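Local coordinates for protein transketolase (Campylobacter jejuni, PDB 3L84) that belongs to the transketolase family of thiamine diphosphate-dependent enzymes and forms a dimer of subunits built from two cofactor-binding-type domains and a C-terminal domain, at residues K51-L56 / S105-E110; L210-N213 / E219-K222; A393-N398 / K422-I427; A526-L531 / N545-Q550. One frame throughout, in Å; residues are numbered along the deposited sequence.

The four contacts follow one another along the chain and sample all three family regions. Contacts 1 and 2 both belong to the thiamine diphosphate binding region, their centres about 28 Å apart: contact 1 joins two surface loops, contact 2 a strand and its following helix. Contact 3, in the pyrimidine binding region, is nearest the middle of the chain, its centre about 21 Å from that of contact 1, with nearest atoms about 9 Å apart. Arg403, on the same helix as residues 393-398, hydrogen-bonds Glu110 O in contact 1. Contact 4 belongs to the C-terminal region, its centre about 42 Å from that of contact 3 and about 74 Å from that of contact 2.

Contact 1: K51-L56 / S105-E110; sequences KNPTWL and STLGVE
Asn52 OD1, gripped by two donors of Thr54, braces the turn that offers Pro53 to Leu107 and Gly108. The hydroxyl, Thr54 OG1, donates to it over 2.7 Å, lying in the carbonyl plane and using a lone pair. Thr54 N reaches Asn52 OD1 at 3.0 Å from above that plane, 55° out of it, and this bond defines an Asx turn. A type I turn from Asn52 to Trp55 encloses the same residues, closed by Trp55 N on Asn52 O at 3.2 Å, with Pro53 at one of its two corners.

Across the gap no hydrogen bond forms and the meeting is small, burying 124 Å² in all. Pro53 CG touches the Leu107 CD1 methyl at 3.8 Å, the two side chains crossing at about a right angle. Pro53 CB lies over the backbone at Gly108, 4.1 Å from Gly108 N. Leu107 and Gly108 form the corner of a type II turn, which Val109 N closes on Thr106 O at 3.1 Å; the positive phi of Gly108, 103°, suits the glycine often found there.

Asn52 ND2 bonds Glu301 of helix 293-310, and Trp55 stacks edge-to-face on Trp304 of that helix. Through Pro53 the loop between helix 30-42 and strand 60-63 rests lightly on the one linking helix 85-88 with helix 118-137.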
# COMPACT_ATOMS: atom_id res chain seq x y z
N LYS A 51 22.55 28.72 6.25
CA LYS A 51 23.39 28.95 5.08
C LYS A 51 24.10 27.66 4.64
O LYS A 51 24.78 27.64 3.60
CB LYS A 51 24.42 30.04 5.35
CG LYS A 51 23.80 31.37 5.76
CD LYS A 51 22.83 31.92 4.73
CE LYS A 51 22.45 33.38 5.05
NZ LYS A 51 21.23 33.88 4.30
N ASN A 52 23.94 26.57 5.40
CA ASN A 52 24.41 25.23 4.96
C ASN A 52 23.43 24.16 5.43
O ASN A 52 23.65 23.49 6.44
CB ASN A 52 25.82 24.88 5.43
CG ASN A 52 26.24 23.52 4.93
OD1 ASN A 52 25.59 22.97 4.01
ND2 ASN A 52 27.27 22.93 5.51
N PRO A 53 22.38 23.97 4.66
CA PRO A 53 21.37 22.97 4.98
C PRO A 53 21.87 21.52 4.87
O PRO A 53 21.10 20.61 5.16
CB PRO A 53 20.27 23.24 3.94
CG PRO A 53 20.50 24.64 3.55
CD PRO A 53 21.95 24.83 3.54
N THR A 54 23.10 21.30 4.42
CA THR A 54 23.68 19.97 4.36
C THR A 54 24.62 19.63 5.53
O THR A 54 25.20 18.57 5.53
CB THR A 54 24.48 19.75 3.02
OG1 THR A 54 25.73 20.42 3.02
CG2 THR A 54 23.63 20.19 1.77
N TRP A 55 24.75 20.51 6.51
CA TRP A 55 25.61 20.26 7.66
C TRP A 55 25.19 18.93 8.29
O TRP A 55 24.06 18.77 8.73
CB TRP A 55 25.49 21.39 8.67
CG TRP A 55 26.19 21.13 9.98
CD1 TRP A 55 27.34 20.38 10.20
CD2 TRP A 55 25.74 21.57 11.27
NE1 TRP A 55 27.60 20.36 11.54
CE2 TRP A 55 26.64 21.06 12.22
CE3 TRP A 55 24.67 22.35 11.69
CZ2 TRP A 55 26.51 21.31 13.58
CZ3 TRP A 55 24.52 22.60 13.04
CH2 TRP A 55 25.46 22.07 13.98
N LEU A 56 26.12 17.98 8.33
CA LEU A 56 25.76 16.59 8.65
C LEU A 56 25.18 16.42 10.05
O LEU A 56 24.37 15.52 10.25
CB LEU A 56 26.99 15.70 8.50
CG LEU A 56 26.74 14.21 8.55
CD1 LEU A 56 25.89 13.72 7.37
CD2 LEU A 56 28.09 13.50 8.52
N SER A 105 13.54 20.06 -3.42
CA SER A 105 14.13 21.10 -4.23
C SER A 105 14.09 22.46 -3.55
O SER A 105 14.88 23.36 -3.91
CB SER A 105 13.43 21.14 -5.59
OG SER A 105 12.03 21.21 -5.47
N THR A 106 13.23 22.64 -2.55
CA THR A 106 13.29 23.82 -1.70
C THR A 106 14.32 23.57 -0.62
O THR A 106 14.17 22.75 0.25
CB THR A 106 11.94 24.12 -1.09
OG1 THR A 106 10.96 24.28 -2.14
CG2 THR A 106 11.97 25.37 -0.19
N LEU A 107 15.39 24.34 -0.65
CA LEU A 107 16.47 24.20 0.34
C LEU A 107 15.97 24.39 1.76
O LEU A 107 15.19 25.32 2.07
CB LEU A 107 17.57 25.23 0.06
CG LEU A 107 18.64 24.73 -0.91
CD1 LEU A 107 19.86 24.22 -0.14
CD2 LEU A 107 18.17 23.67 -1.91
N GLY A 108 16.38 23.47 2.63
CA GLY A 108 15.90 23.46 3.98
C GLY A 108 14.84 22.41 4.25
O GLY A 108 14.60 22.07 5.38
N VAL A 109 14.17 21.89 3.21
CA VAL A 109 13.17 20.86 3.39
C VAL A 109 13.89 19.51 3.49
O VAL A 109 14.60 19.08 2.58
CB VAL A 109 12.18 20.84 2.22
CG1 VAL A 109 11.31 19.59 2.29
CG2 VAL A 109 11.32 22.12 2.22
N GLU A 110 13.71 18.82 4.60
CA GLU A 110 14.49 17.61 4.84
C GLU A 110 14.06 16.45 3.98
O GLU A 110 14.89 15.63 3.57
CB GLU A 110 14.43 17.22 6.32
CG GLU A 110 15.19 18.18 7.26
CD GLU A 110 16.69 18.17 7.10
OE1 GLU A 110 17.22 17.24 6.45
OE2 GLU A 110 17.32 19.10 7.65

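Contact 2: L210-N213 / E219-K222; sequences LSIN and EINK
A beta-alpha-beta unit of the parallel sheet in the thiamine diphosphate binding region supplies this contact: strand 208-213 ends in Ile212 and Asn213, and the first turn of helix 217-228 folds back on them through Glu219 and Ile220. A single hydrogen bond crosses between the two. Asn213 N donates to Glu219 OE1 at 2.9 Å and almost perfectly straight, with an N-H...O angle of 178°, although the donor stands above the carboxylate plane, 46° out of it. The extended chain of Glu219 beyond CG brings the carboxylate this far. Its other oxygen, Glu219 OE2, lies 3.7 Å from Asn213 CB, so the acid rests against the asparagine side chain as well as gripping its backbone. The strand is outermost in its sheet within the chain, and Leu210 and Ile212 make the backbone bonds to strand 234-239; Glu219 thus gives Asn213 N a partner from the helix instead. The position near the start of the helix would be expected to favour a charged carboxylate.

Beside this polar link runs an apolar one. Ile212 and Ile220 cross at about a right angle, and Ile220 goes on to pack against Ile38 and Val41 of helix 30-42. With chi1 at 68°, Ile212 holds CG1 between its backbone N and carbonyl carbon, and the terminal methyl reaches over the helix backbone. There Ile212 CD1 meets Ile220 CA at 3.8 Å and Ile220 CG1 at 3.9 Å.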
# COMPACT_ATOMS: atom_id res chain seq x y z
N LEU A 210 5.00 13.05 27.31
CA LEU A 210 4.73 14.31 28.01
C LEU A 210 3.45 14.89 27.43
O LEU A 210 3.20 14.74 26.24
CB LEU A 210 5.91 15.28 27.79
CG LEU A 210 7.27 14.71 28.20
CD1 LEU A 210 8.46 15.65 27.84
CD2 LEU A 210 7.29 14.35 29.65
N SER A 211 2.66 15.58 28.24
CA SER A 211 1.40 16.17 27.83
C SER A 211 1.35 17.62 28.25
O SER A 211 1.50 17.91 29.46
CB SER A 211 0.24 15.42 28.49
OG SER A 211 0.21 14.07 28.03
N ILE A 212 1.20 18.52 27.28
CA ILE A 212 1.24 19.97 27.49
C ILE A 212 0.10 20.71 26.81
O ILE A 212 -0.58 20.17 25.91
CB ILE A 212 2.56 20.59 26.97
CG1 ILE A 212 2.67 20.53 25.44
CG2 ILE A 212 3.78 19.93 27.64
CD1 ILE A 212 3.85 21.29 24.89
N ASN A 213 -0.04 21.97 27.22
CA ASN A 213 -0.80 23.00 26.52
C ASN A 213 0.15 23.59 25.48
O ASN A 213 1.16 24.24 25.79
CB ASN A 213 -1.26 24.08 27.52
CG ASN A 213 -2.01 25.23 26.89
OD1 ASN A 213 -1.96 25.45 25.71
ND2 ASN A 213 -2.73 25.99 27.73
N GLU A 219 5.32 25.94 29.19
CA GLU A 219 5.12 24.48 29.19
C GLU A 219 5.82 23.84 27.97
O GLU A 219 6.43 22.78 28.08
CB GLU A 219 3.63 24.13 29.11
CG GLU A 219 2.84 24.40 30.36
CD GLU A 219 1.40 23.91 30.26
OE1 GLU A 219 1.19 22.76 29.76
OE2 GLU A 219 0.48 24.65 30.70
N ILE A 220 5.79 24.52 26.83
CA ILE A 220 6.45 24.00 25.62
C ILE A 220 7.95 23.91 25.87
O ILE A 220 8.59 22.90 25.58
CB ILE A 220 6.20 24.88 24.39
CG1 ILE A 220 4.71 24.96 24.05
CG2 ILE A 220 7.00 24.35 23.19
CD1 ILE A 220 4.29 26.19 23.20
N ASN A 221 8.53 24.99 26.41
CA ASN A 221 9.96 25.04 26.66
C ASN A 221 10.37 23.94 27.65
O ASN A 221 11.33 23.21 27.40
CB ASN A 221 10.39 26.40 27.15
CG ASN A 221 11.86 26.50 27.31
OD1 ASN A 221 12.61 26.38 26.35
ND2 ASN A 221 12.31 26.75 28.54
N LYS A 222 9.61 23.79 28.73
CA LYS A 222 9.93 22.79 29.75
C LYS A 222 9.83 21.38 29.14
O LYS A 222 10.66 20.53 29.43
CB LYS A 222 8.98 22.92 30.94
CG LYS A 222 9.26 21.95 32.06
CD LYS A 222 8.32 22.15 33.24
CE LYS A 222 8.60 21.14 34.34
NZ LYS A 222 8.02 21.59 35.65

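Contact 3: A393-N398 / K422-I427; sequences AMAAIN and KPAARI
Ala424 CB is the point of closest packing here, pressed on helix 391-404 between Ala395 and Ala396. It meets Ala395 CB methyl to methyl at 3.6 Å and lies 3.7 Å from the backbone atom Ala396 N. With nothing larger than a methyl between them, the helices bring Ala396 CA and Ala424 CA to 5.3 Å, and only 102 Å² is buried. No hydrogen bond crosses between the two segments.

The Ala396 side is looser: Ala396 CB stands 4.2 Å from Ala424 CB, and helix 118-137 packs on both alanines through Gln118. Neither side faces solvent, since all three alanines are buried. Helix 418-431 is kinked just at the contact, where the N atoms of Pro423 and Ala424 have no bond to the preceding turn, and Ile427 N to Pro423 O is a weak bond of 3.4 Å. Lys422 and Arg426 reach the second subunit and form salt bridges there with its Glu457.

The arrangement is a close, alanine-lined packing, beside the dimer interface, of helices 391-404 and 418-431, which flank the parallel sheet of the pyrimidine binding region; the second joins the adjacent strands 408-414 and 436-440.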
# COMPACT_ATOMS: atom_id res chain seq x y z
N ALA A 393 6.73 0.97 6.59
CA ALA A 393 7.68 1.73 7.41
C ALA A 393 9.11 1.47 6.94
O ALA A 393 9.92 2.39 6.97
CB ALA A 393 7.51 1.39 8.89
N MSE A 394 9.44 0.25 6.55
CA MSE A 394 10.80 -0.01 6.03
C MSE A 394 11.15 0.95 4.91
O MSE A 394 12.23 1.59 4.90
CB MSE A 394 10.92 -1.45 5.53
CG MSE A 394 12.19 -1.72 4.75
SE MSE A 394 12.35 -3.57 4.18
CE MSE A 394 10.89 -3.58 2.86
N ALA A 395 10.27 1.04 3.93
CA ALA A 395 10.58 1.92 2.79
C ALA A 395 10.66 3.39 3.20
O ALA A 395 11.53 4.11 2.72
CB ALA A 395 9.54 1.71 1.68
N ALA A 396 9.77 3.88 4.05
CA ALA A 396 9.79 5.27 4.51
C ALA A 396 11.04 5.54 5.36
O ALA A 396 11.65 6.62 5.29
CB ALA A 396 8.49 5.62 5.26
N ILE A 397 11.44 4.58 6.17
CA ILE A 397 12.68 4.71 6.97
C ILE A 397 13.89 4.79 6.04
O ILE A 397 14.76 5.65 6.21
CB ILE A 397 12.83 3.50 7.94
CG1 ILE A 397 11.91 3.69 9.14
CG2 ILE A 397 14.29 3.26 8.37
CD1 ILE A 397 11.61 2.46 9.97
N ASN A 398 13.93 3.92 5.03
CA ASN A 398 15.05 3.94 4.11
C ASN A 398 15.05 5.16 3.20
O ASN A 398 16.13 5.62 2.80
CB ASN A 398 15.11 2.63 3.33
CG ASN A 398 15.83 1.52 4.06
OD1 ASN A 398 15.69 0.31 3.63
ND2 ASN A 398 16.59 1.84 5.04
N LYS A 422 4.34 0.70 -1.66
CA LYS A 422 4.28 1.54 -2.86
C LYS A 422 4.16 3.04 -2.54
O LYS A 422 4.82 3.83 -3.20
CB LYS A 422 3.16 1.04 -3.77
CG LYS A 422 2.84 1.91 -5.01
CD LYS A 422 3.95 2.01 -6.01
CE LYS A 422 3.55 2.92 -7.18
NZ LYS A 422 3.51 4.36 -6.73
N PRO A 423 3.37 3.46 -1.54
CA PRO A 423 3.27 4.93 -1.34
C PRO A 423 4.60 5.55 -0.97
O PRO A 423 4.90 6.68 -1.35
CB PRO A 423 2.25 5.06 -0.20
CG PRO A 423 1.45 3.84 -0.28
CD PRO A 423 2.41 2.73 -0.70
N ALA A 424 5.43 4.84 -0.21
CA ALA A 424 6.76 5.31 0.16
C ALA A 424 7.73 5.19 -1.00
O ALA A 424 8.59 6.05 -1.17
CB ALA A 424 7.28 4.53 1.40
N ALA A 425 7.62 4.14 -1.82
CA ALA A 425 8.42 4.08 -3.03
C ALA A 425 8.16 5.30 -3.91
O ALA A 425 9.06 5.84 -4.54
CB ALA A 425 8.16 2.77 -3.80
N ARG A 426 6.91 5.74 -3.96
CA ARG A 426 6.57 6.89 -4.75
C ARG A 426 7.27 8.14 -4.24
O ARG A 426 7.67 8.97 -5.06
CB ARG A 426 5.06 7.09 -4.74
CG ARG A 426 4.57 7.94 -5.87
CD ARG A 426 3.03 8.14 -5.85
NE ARG A 426 2.55 8.62 -7.13
CZ ARG A 426 2.20 9.86 -7.41
NH1 ARG A 426 2.24 10.81 -6.50
NH2 ARG A 426 1.78 10.15 -8.64
N ILE A 427 7.41 8.31 -2.93
CA ILE A 427 8.16 9.44 -2.40
C ILE A 427 9.63 9.34 -2.81
O ILE A 427 10.26 10.37 -3.14
CB ILE A 427 8.01 9.54 -0.88
CG1 ILE A 427 6.57 9.82 -0.47
CG2 ILE A 427 8.95 10.61 -0.30
CD1 ILE A 427 6.18 11.32 -0.67

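Contact 4: A526-L531 / N545-Q550; sequences AKFTLL and NELEKQ
Leu547, on helix 537-549, pushes its two methyls toward the strand residues Phe528 and Leu530. One branch meets leucine to leucine: Leu547 CD1 and Leu530 CD1 are 4.1 Å apart, and the two side chains cross obliquely. The other methyl, Leu547 CD2, comes to 4.4 Å from Phe528 CE2, at a slant to the ring. With chi1 at -75°, Leu547 holds CG anti to its carbonyl carbon and beside its backbone N, and the fork of the side chain is thereby shared between the two partners. Phe528 and Leu530, two apart on an extended strand, project from the same face of the sheet. Their backbones stay well away from the helix, Phe528 CA lying 9.1 Å from Leu547 CA.

Behind this first shell, Lys527 CB lies 4.2 Å above one face of the Phe528 ring, offset toward its rim. Ile629 of helix 622-629 touches Phe528, Leu530 and Leu547 alike. Where helix 537-549 ends, Gln550 NE2, just beyond it, donates to the anti lone pair of Glu546 OE2, four residues earlier, at 2.7 Å.

No polar bond joins residues 526-531 to residues 545-550. The strand-to-helix packing in this beta-alpha-beta unit of the C-terminal region, between these segments, therefore rests on buried hydrocarbon contact, cohesive but weakly directional.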
# COMPACT_ATOMS: atom_id res chain seq x y z
N ALA A 526 14.29 -10.91 -40.53
CA ALA A 526 13.51 -11.53 -39.49
C ALA A 526 12.04 -11.31 -39.74
O ALA A 526 11.62 -10.20 -40.04
CB ALA A 526 13.90 -10.95 -38.11
N LYS A 527 11.28 -12.39 -39.61
CA LYS A 527 9.85 -12.38 -39.71
C LYS A 527 9.20 -12.11 -38.36
O LYS A 527 8.08 -11.58 -38.32
CB LYS A 527 9.37 -13.74 -40.23
CG LYS A 527 9.90 -14.15 -41.61
CD LYS A 527 9.45 -13.16 -42.68
CE LYS A 527 9.78 -13.65 -44.09
NZ LYS A 527 9.01 -12.87 -45.12
N PHE A 528 9.87 -12.52 -37.29
CA PHE A 528 9.35 -12.35 -35.93
C PHE A 528 10.44 -11.84 -35.03
O PHE A 528 11.60 -12.19 -35.24
CB PHE A 528 8.89 -13.68 -35.32
CG PHE A 528 7.81 -14.35 -36.08
CD1 PHE A 528 6.54 -13.78 -36.16
CD2 PHE A 528 8.03 -15.56 -36.71
CE1 PHE A 528 5.55 -14.41 -36.87
CE2 PHE A 528 7.03 -16.18 -37.44
CZ PHE A 528 5.79 -15.60 -37.50
N THR A 529 10.07 -11.03 -34.04
CA THR A 529 10.96 -10.67 -32.94
C THR A 529 10.28 -11.10 -31.66
O THR A 529 9.13 -10.71 -31.44
CB THR A 529 11.30 -9.17 -32.92
OG1 THR A 529 12.00 -8.82 -34.13
CG2 THR A 529 12.18 -8.81 -31.72
N LEU A 530 10.97 -11.90 -30.85
CA LEU A 530 10.45 -12.32 -29.54
C LEU A 530 11.15 -11.48 -28.50
O LEU A 530 12.39 -11.49 -28.46
CB LEU A 530 10.72 -13.81 -29.32
CG LEU A 530 9.96 -14.79 -30.25
CD1 LEU A 530 10.44 -14.85 -31.68
CD2 LEU A 530 10.06 -16.18 -29.63
N LEU A 531 10.40 -10.73 -27.74
CA LEU A 531 10.89 -9.79 -26.75
C LEU A 531 10.46 -10.28 -25.37
O LEU A 531 9.25 -10.54 -25.18
CB LEU A 531 10.31 -8.39 -27.03
CG LEU A 531 10.72 -7.28 -26.09
CD1 LEU A 531 10.78 -5.93 -26.80
CD2 LEU A 531 9.81 -7.23 -24.90
N ASN A 545 14.56 -20.81 -31.73
CA ASN A 545 15.30 -21.95 -32.33
C ASN A 545 14.31 -22.89 -33.03
O ASN A 545 14.57 -23.37 -34.13
CB ASN A 545 16.06 -22.73 -31.24
CG ASN A 545 17.30 -22.03 -30.78
OD1 ASN A 545 17.84 -21.16 -31.48
ND2 ASN A 545 17.78 -22.39 -29.57
N GLU A 546 13.18 -23.17 -32.40
CA GLU A 546 12.17 -23.99 -33.03
C GLU A 546 11.58 -23.33 -34.29
O GLU A 546 11.41 -23.98 -35.32
CB GLU A 546 11.06 -24.36 -32.03
CG GLU A 546 9.95 -25.27 -32.59
CD GLU A 546 10.45 -26.63 -33.05
OE1 GLU A 546 11.50 -27.07 -32.54
OE2 GLU A 546 9.77 -27.26 -33.91
N LEU A 547 11.27 -22.03 -34.21
CA LEU A 547 10.75 -21.29 -35.35
C LEU A 547 11.76 -21.31 -36.51
O LEU A 547 11.38 -21.52 -37.65
CB LEU A 547 10.36 -19.85 -34.96
CG LEU A 547 9.07 -19.65 -34.15
CD1 LEU A 547 9.09 -18.34 -33.42
CD2 LEU A 547 7.84 -19.74 -35.03
N GLU A 548 13.04 -21.14 -36.21
CA GLU A 548 14.10 -21.20 -37.23
C GLU A 548 14.16 -22.61 -37.87
O GLU A 548 14.31 -22.73 -39.08
CB GLU A 548 15.44 -20.80 -36.62
CG GLU A 548 15.54 -19.34 -36.23
CD GLU A 548 16.12 -18.41 -37.29
OE1 GLU A 548 16.38 -18.85 -38.45
OE2 GLU A 548 16.33 -17.23 -36.95
N LYS A 549 14.02 -23.66 -37.06
CA LYS A 549 14.00 -25.04 -37.57
C LYS A 549 12.80 -25.22 -38.51
O LYS A 549 12.90 -25.98 -39.50
CB LYS A 549 13.98 -26.02 -36.39
CG LYS A 549 13.83 -27.47 -36.71
CD LYS A 549 13.92 -28.30 -35.42
CE LYS A 549 13.91 -29.80 -35.73
NZ LYS A 549 14.10 -30.62 -34.49
N GLN A 550 11.69 -24.54 -38.22
CA GLN A 550 10.50 -24.55 -39.07
C GLN A 550 10.54 -23.56 -40.26
O GLN A 550 9.59 -23.48 -41.01
CB GLN A 550 9.21 -24.36 -38.25
CG GLN A 550 9.00 -25.48 -37.21
CD GLN A 550 7.72 -25.34 -36.35
OE1 GLN A 550 6.68 -24.90 -36.82
NE2 GLN A 550 7.81 -25.78 -35.09